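Local coordinates for phosphopantetheine attachment site family protein (PDB 4HKG) that probably carries aminoacyl or peptidyl intermediates on a phosphopantetheine arm, as a free-standing peptidyl carrier protein of a nonribosomal peptide synthetase-like pathway, at residues A[15-20]-A[46-51]. Sequence-based numbering, arbitrary orientation.
Sequences RTLVAK and LSVSGD
Leu17 and Val48 make the central apolar contact; their CA atoms are the nearest pair across the segments, 6.2 Å apart. The CB of Leu17 already points across, and with CG anti to the carbonyl carbon (chi1 -66°) CD1 carries on in that direction while CD2 branches toward Asp51. Leu17 CD1 lies 4.3 Å from Val48 CG1. The same methyl rests beside the Val48 backbone carbonyl, with Leu17 CD1 at van der Waals range, 4.1 Å, from Val48 O. A second apolar pair lies on the buried side: Val18 CG2 and Val48 CG2 are 4.2 Å apart. Val48 thus serves both partners, giving CG1 to the leucine and CG2 to the neighbouring valine, while Val18 also packs on Tyr38 of the loop before helix 42-56.

Helices 7-22 and 42-56 belong to the four-helix bundle of the phosphopantetheine carrier-protein family, three longer helices and one short one. Over these segments their axes approach to 9.8 Å and run roughly antiparallel, at 146°; only 190 Å² is buried in total, consistent with a light contact carried by few side chains.

The remaining contact is mixed in polarity. CD2 of Leu17 lies 4.0 Å from Asp51 CB and 3.9 Å from Asp51 OD2, the two side chains meeting at a slant. These are van der Waals approaches of a methyl to the aspartate's methylene and one carboxylate oxygen, at a partly exposed margin of the helix pair.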
# COMPACT_ATOMS: atom_id res chain seq x y z
N ARG A 15 3.49 -2.75 2.93
CA ARG A 15 4.93 -2.80 2.68
C ARG A 15 5.33 -4.14 2.06
O ARG A 15 6.17 -4.19 1.15
CB ARG A 15 5.69 -2.53 3.97
CG ARG A 15 7.19 -2.35 3.84
CD ARG A 15 7.78 -2.09 5.23
NE ARG A 15 9.12 -1.50 5.20
CZ ARG A 15 9.74 -1.04 6.28
NH1 ARG A 15 9.13 -1.08 7.46
NH2 ARG A 15 10.95 -0.52 6.18
N THR A 16 4.74 -5.22 2.55
CA THR A 16 5.00 -6.54 2.01
C THR A 16 4.55 -6.64 0.56
O THR A 16 5.28 -7.14 -0.30
CB THR A 16 4.30 -7.62 2.86
OG1 THR A 16 4.78 -7.57 4.21
CG2 THR A 16 4.55 -9.01 2.28
N LEU A 17 3.35 -6.15 0.27
CA LEU A 17 2.84 -6.16 -1.09
C LEU A 17 3.73 -5.35 -2.03
O LEU A 17 4.06 -5.80 -3.14
CB LEU A 17 1.41 -5.62 -1.16
CG LEU A 17 0.32 -6.42 -0.46
CD1 LEU A 17 -0.98 -5.65 -0.50
CD2 LEU A 17 0.15 -7.77 -1.13
N VAL A 18 4.09 -4.14 -1.61
CA VAL A 18 4.91 -3.27 -2.43
C VAL A 18 6.28 -3.88 -2.69
O VAL A 18 6.75 -3.92 -3.83
CB VAL A 18 5.01 -1.86 -1.79
CG1 VAL A 18 6.08 -1.03 -2.46
CG2 VAL A 18 3.65 -1.16 -1.83
N ALA A 19 6.92 -4.39 -1.64
CA ALA A 19 8.24 -5.00 -1.77
C ALA A 19 8.22 -6.20 -2.71
O ALA A 19 9.13 -6.37 -3.53
CB ALA A 19 8.78 -5.39 -0.40
N LYS A 20 7.19 -7.03 -2.60
CA LYS A 20 7.07 -8.19 -3.48
C LYS A 20 6.93 -7.76 -4.94
O LYS A 20 7.54 -8.37 -5.83
CB LYS A 20 5.90 -9.07 -3.04
CG LYS A 20 6.16 -9.90 -1.78
CD LYS A 20 6.78 -11.26 -2.08
CE LYS A 20 6.99 -12.07 -0.80
NZ LYS A 20 7.19 -13.52 -1.11
N LEU A 46 -2.05 -1.04 -9.59
CA LEU A 46 -3.19 -1.91 -9.83
C LEU A 46 -3.06 -3.26 -9.10
O LEU A 46 -4.03 -3.76 -8.50
CB LEU A 46 -3.37 -2.12 -11.34
CG LEU A 46 -4.44 -3.13 -11.76
CD1 LEU A 46 -5.81 -2.69 -11.24
CD2 LEU A 46 -4.46 -3.31 -13.27
N SER A 47 -1.86 -3.83 -9.12
CA SER A 47 -1.59 -5.07 -8.39
C SER A 47 -1.84 -4.91 -6.89
O SER A 47 -2.54 -5.72 -6.27
CB SER A 47 -0.15 -5.53 -8.63
OG SER A 47 0.21 -6.60 -7.76
N VAL A 48 -1.25 -3.87 -6.31
CA VAL A 48 -1.35 -3.64 -4.87
C VAL A 48 -2.78 -3.34 -4.44
O VAL A 48 -3.27 -3.93 -3.47
CB VAL A 48 -0.38 -2.52 -4.43
CG1 VAL A 48 -0.63 -2.13 -2.97
CG2 VAL A 48 1.06 -2.94 -4.64
N SER A 49 -3.45 -2.43 -5.14
CA SER A 49 -4.82 -2.11 -4.77
C SER A 49 -5.75 -3.31 -4.94
O SER A 49 -6.61 -3.55 -4.09
CB SER A 49 -5.32 -0.88 -5.55
OG SER A 49 -5.30 -1.08 -6.95
N GLY A 50 -5.56 -4.07 -6.02
CA GLY A 50 -6.37 -5.26 -6.25
C GLY A 50 -6.16 -6.31 -5.18
O GLY A 50 -7.11 -6.96 -4.73
N ASP A 51 -4.91 -6.50 -4.77
CA ASP A 51 -4.61 -7.43 -3.69
C ASP A 51 -5.23 -6.97 -2.37
O ASP A 51 -5.78 -7.78 -1.61
CB ASP A 51 -3.10 -7.63 -3.54
CG ASP A 51 -2.51 -8.53 -4.62
OD1 ASP A 51 -3.28 -9.13 -5.40
OD2 ASP A 51 -1.27 -8.68 -4.67